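Side-chain contacts in molybdopterin biosynthesis enzyme, MoaB (Thermus thermophilus, PDB 3MCH), which probably takes part in molybdenum cofactor biosynthesis, as a MogA/MoaB-family protein with a probable molybdopterin-binding domain: residues L54-W57 with A58-G62; L146-A149 with L150-T154. All blocks are in the same frame, centred on the assembly; numbering follows the deposited sequence.

Interaction 1: residues L54-W57 with A58-G62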
loop_
_atom_site.group_PDB
_atom_site.type_symbol
_atom_site.label_atom_id
_atom_site.label_comp_id
_atom_site.label_asym_id
_atom_site.label_seq_id
_atom_site.Cartn_x
_atom_site.Cartn_y
_atom_site.Cartn_z
ATOM N N LEU B 54 7.833 -11.355 -19.522
ATOM C CA LEU B 54 8.422 -10.412 -18.575
ATOM C C LEU B 54 9.864 -10.794 -18.279
ATOM O O LEU B 54 10.733 -9.933 -18.142
ATOM C CB LEU B 54 7.615 -10.385 -17.270
ATOM C CG LEU B 54 6.195 -9.817 -17.319
ATOM C CD1 LEU B 54 5.579 -9.884 -15.921
ATOM C CD2 LEU B 54 6.228 -8.378 -17.827
ATOM N N ARG B 55 10.114 -12.096 -18.186
ATOM C CA ARG B 55 11.449 -12.608 -17.903
ATOM C C ARG B 55 12.379 -12.276 -19.067
ATOM O O ARG B 55 13.497 -11.800 -18.871
ATOM C CB ARG B 55 11.388 -14.126 -17.709
ATOM C CG ARG B 55 12.606 -14.727 -17.030
ATOM C CD ARG B 55 12.578 -16.248 -17.121
ATOM N NE ARG B 55 11.318 -16.814 -16.640
ATOM C CZ ARG B 55 10.942 -16.849 -15.365
ATOM N NH1 ARG B 55 9.774 -17.384 -15.033
ATOM N NH2 ARG B 55 11.735 -16.362 -14.418
ATOM N N LEU B 56 11.900 -12.538 -20.277
ATOM C CA LEU B 56 12.652 -12.277 -21.501
ATOM C C LEU B 56 12.997 -10.797 -21.638
ATOM O O LEU B 56 14.157 -10.427 -21.830
ATOM C CB LEU B 56 11.824 -12.700 -22.717
ATOM C CG LEU B 56 12.307 -13.839 -23.618
ATOM C CD1 LEU B 56 12.437 -15.122 -22.818
ATOM C CD2 LEU B 56 11.321 -14.018 -24.763
ATOM N N TRP B 57 11.973 -9.955 -21.540
ATOM C CA TRP B 57 12.137 -8.514 -21.678
ATOM C C TRP B 57 13.080 -7.880 -20.663
ATOM O O TRP B 57 13.843 -6.977 -20.997
ATOM C CB TRP B 57 10.767 -7.836 -21.607
ATOM C CG TRP B 57 9.940 -8.037 -22.842
ATOM C CD1 TRP B 57 10.220 -8.867 -23.896
ATOM C CD2 TRP B 57 8.711 -7.382 -23.165
ATOM N NE1 TRP B 57 9.242 -8.761 -24.854
ATOM C CE2 TRP B 57 8.304 -7.855 -24.433
ATOM C CE3 TRP B 57 7.911 -6.437 -22.507
ATOM C CZ2 TRP B 57 7.134 -7.413 -25.058
ATOM C CZ3 TRP B 57 6.748 -5.999 -23.128
ATOM C CH2 TRP B 57 6.371 -6.486 -24.391
ATOM N N ALA B 58 13.030 -8.352 -19.425
ATOM C CA ALA B 58 13.888 -7.802 -18.393
ATOM C C ALA B 58 15.279 -8.415 -18.426
ATOM O O ALA B 58 16.275 -7.710 -18.558
ATOM C CB ALA B 58 13.260 -8.023 -17.019
ATOM N N ASP B 59 15.331 -9.738 -18.321
ATOM C CA ASP B 59 16.597 -10.462 -18.281
ATOM C C ASP B 59 17.423 -10.473 -19.561
ATOM O O ASP B 59 18.640 -10.279 -19.513
ATOM C CB ASP B 59 16.354 -11.905 -17.832
ATOM C CG ASP B 59 15.719 -11.988 -16.456
ATOM O OD1 ASP B 59 15.523 -10.930 -15.817
ATOM O OD2 ASP B 59 15.415 -13.116 -16.012
ATOM N N ARG B 60 16.785 -10.701 -20.703
ATOM C CA ARG B 60 17.533 -10.753 -21.953
ATOM C C ARG B 60 17.529 -9.482 -22.789
ATOM O O ARG B 60 18.590 -9.009 -23.197
ATOM C CB ARG B 60 17.049 -11.922 -22.809
ATOM C CG ARG B 60 17.918 -12.156 -24.031
ATOM C CD ARG B 60 17.652 -13.515 -24.638
ATOM N NE ARG B 60 16.302 -13.623 -25.178
ATOM C CZ ARG B 60 15.771 -14.758 -25.616
ATOM N NH1 ARG B 60 14.535 -14.774 -26.096
ATOM N NH2 ARG B 60 16.474 -15.882 -25.560
ATOM N N GLU B 61 16.348 -8.933 -23.057
ATOM C CA GLU B 61 16.252 -7.717 -23.863
ATOM C C GLU B 61 16.764 -6.486 -23.121
ATOM O O GLU B 61 17.182 -5.509 -23.742
ATOM C CB GLU B 61 14.806 -7.480 -24.309
ATOM C CG GLU B 61 14.203 -8.611 -25.135
ATOM C CD GLU B 61 15.097 -9.045 -26.285
ATOM O OE1 GLU B 61 15.663 -8.166 -26.963
ATOM O OE2 GLU B 61 15.225 -10.266 -26.519
ATOM N N GLY B 62 16.713 -6.533 -21.793
ATOM C CA GLY B 62 17.194 -5.424 -20.989
ATOM C C GLY B 62 16.368 -4.154 -21.063
ATOM O O GLY B 62 16.912 -3.054 -20.962
#
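R60 runs its CG anti to the backbone N (chi1 -172°) and then bends at chi3, which turns the guanidinium back along the helix to lie beside L56. Its NH1 comes to 3.5 Å from CG of L56, and CD1 of the leucine sits over one face of the guanidinium; the two side chains run alongside each other, pointing the same way. An alanine in place of L56 would probably strip the guanidinium of this apolar neighbour and let the arginine end swing more freely.

One residue back along the chain, R55 and D59 meet through the aliphatic part of the arginine: CG of R55 lies 3.4 Å from OD2 of D59. NH2 of R55 stays 5.2 Å from OD2 of D59, so the opposite charges are near but not in contact. The charge of D59 is answered by a salt bridge to R120. E61 lays its CG against the W57 ring, 4.2 Å from CD1, and the indole NE1 bonds to E41.

Underneath, the helix is changing pitch. O of L56 accepts two backbone bonds, from N of R60 and from N of E61, both at 2.9 Å; the E61 bond is the straighter, at 168°. This wider pi-type turn precedes G62, which has positive phi. Chemically, R55 offers D59 its aliphatic CG and not its charge, the leucine gives the R60 guanidinium an apolar surface to lie on, and the aspartate finds its ionic partner on strand 117-120.

Interaction 2: residues L146-A149 with L150-T154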
loop_
_atom_site.group_PDB
_atom_site.type_symbol
_atom_site.label_atom_id
_atom_site.label_comp_id
_atom_site.label_asym_id
_atom_site.label_seq_id
_atom_site.Cartn_x
_atom_site.Cartn_y
_atom_site.Cartn_z
ATOM N N LEU B 146 8.025 9.237 -13.442
ATOM C CA LEU B 146 8.517 8.062 -14.148
ATOM C C LEU B 146 9.968 8.194 -14.622
ATOM O O LEU B 146 10.764 7.271 -14.444
ATOM C CB LEU B 146 7.582 7.734 -15.318
ATOM C CG LEU B 146 7.666 6.326 -15.905
ATOM C CD1 LEU B 146 7.622 5.288 -14.786
ATOM C CD2 LEU B 146 6.509 6.114 -16.858
ATOM N N PRO B 147 10.335 9.331 -15.240
ATOM C CA PRO B 147 11.729 9.450 -15.681
ATOM C C PRO B 147 12.709 9.355 -14.505
ATOM O O PRO B 147 13.723 8.661 -14.587
ATOM C CB PRO B 147 11.765 10.819 -16.351
ATOM C CG PRO B 147 10.372 10.952 -16.909
ATOM C CD PRO B 147 9.524 10.448 -15.758
ATOM N N HIS B 148 12.405 10.057 -13.413
ATOM C CA HIS B 148 13.274 10.031 -12.237
ATOM C C HIS B 148 13.394 8.600 -11.718
ATOM O O HIS B 148 14.485 8.132 -11.386
ATOM C CB HIS B 148 12.716 10.926 -11.123
ATOM C CG HIS B 148 13.622 11.043 -9.934
ATOM N ND1 HIS B 148 14.784 11.785 -9.953
ATOM C CD2 HIS B 148 13.554 10.485 -8.701
ATOM C CE1 HIS B 148 15.392 11.682 -8.784
ATOM N NE2 HIS B 148 14.668 10.897 -8.006
ATOM N N ALA B 149 12.260 7.912 -11.645
ATOM C CA ALA B 149 12.229 6.535 -11.179
ATOM C C ALA B 149 13.122 5.644 -12.037
ATOM O O ALA B 149 13.923 4.861 -11.520
ATOM C CB ALA B 149 10.797 6.012 -11.214
ATOM N N LEU B 150 12.973 5.762 -13.351
ATOM C CA LEU B 150 13.757 4.949 -14.275
ATOM C C LEU B 150 15.253 5.245 -14.204
ATOM O O LEU B 150 16.067 4.334 -14.327
ATOM C CB LEU B 150 13.240 5.135 -15.711
ATOM C CG LEU B 150 11.915 4.408 -15.969
ATOM C CD1 LEU B 150 11.237 4.957 -17.219
ATOM C CD2 LEU B 150 12.177 2.912 -16.102
ATOM N N SER B 151 15.623 6.506 -13.993
ATOM C CA SER B 151 17.044 6.839 -13.919
ATOM C C SER B 151 17.701 6.137 -12.728
ATOM O O SER B 151 18.851 5.709 -12.810
ATOM C CB SER B 151 17.254 8.360 -13.836
ATOM O OG SER B 151 16.679 8.918 -12.667
ATOM N N LEU B 152 16.962 5.994 -11.632
ATOM C CA LEU B 152 17.491 5.330 -10.444
ATOM C C LEU B 152 17.582 3.820 -10.633
ATOM O O LEU B 152 18.580 3.193 -10.277
ATOM C CB LEU B 152 16.614 5.645 -9.232
ATOM C CG LEU B 152 16.694 7.092 -8.740
ATOM C CD1 LEU B 152 15.778 7.275 -7.539
ATOM C CD2 LEU B 152 18.140 7.427 -8.367
ATOM N N VAL B 153 16.535 3.240 -11.203
ATOM C CA VAL B 153 16.482 1.803 -11.445
ATOM C C VAL B 153 17.496 1.334 -12.479
ATOM O O VAL B 153 18.163 0.311 -12.296
ATOM C CB VAL B 153 15.074 1.386 -11.941
ATOM C CG1 VAL B 153 15.081 -0.062 -12.425
ATOM C CG2 VAL B 153 14.064 1.566 -10.828
ATOM N N THR B 154 17.605 2.087 -13.568
ATOM C CA THR B 154 18.477 1.722 -14.676
ATOM C C THR B 154 19.869 2.325 -14.645
ATOM O O THR B 154 20.785 1.810 -15.293
ATOM C CB THR B 154 17.841 2.129 -16.009
ATOM O OG1 THR B 154 17.845 3.560 -16.111
ATOM C CG2 THR B 154 16.409 1.633 -16.087
HETATM O O HOH W 1 16.735 12.052 -12.434
#
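S151 turns its hydroxyl back onto the preceding turn of helix 146-154, where OG donates to O of H148 at 2.7 Å. With chi1 at 62°, OG stands between its own backbone N and carbonyl carbon, the rotamer that brings it within range of that oxygen. O of H148 also accepts from N of L152, at a longer 3.3 Å, and both donors approach from one face of its plane. A water links the two side chains: it donates to OG of S151 and is hydrogen-bonded to ND1 of H148, 3.2 Å away, tying one side of the imidazole to the serine. At the other side of the ring NE2 lies 3.8 Å from CD1 of L152, the leucine crossing the imidazole at a slant.

Round the helix, L146 and L150 run side by side, CG of the first 4.0 Å from CD1 of the second. Beneath them N of L150 makes the usual helical bond to O of L146 (2.9 Å). In the last turn OG1 and N of T154 grip O of L150 from opposite faces of its plane, the hydroxyl OG1 at 2.6 Å.

Further out, F35 and L124 pack on the L146/L150 pair, and L112 of a second subunit touches H148. The result is a helix packed on two apolar sides in an alpha/beta fold: L146 and L150 face the sheet of their own chain, while A149, L152 and V153 meet L74 of that second subunit.

Following the chain from its N terminus, strand 35-43 leads into helix 47-60, whose C-terminal end holds interaction 1 before strand 65-69 begins. Much later, after strand 123-128 and helix 132-142, helix 146-154 carries interaction 2. Each contact is local to its own helix, so neither closes a long loop; they lie in series, without nesting or crossing. The centres of interaction 1 and interaction 2 are about 17 Å apart, and the two do not touch. The mixed sheet joins them indirectly: L54 and W57 pack on strands 2-9 and 65-69, whereas L150 reaches strands 2-9, 35-43 and 123-128. Of the two, interaction 2 alone also meets another subunit.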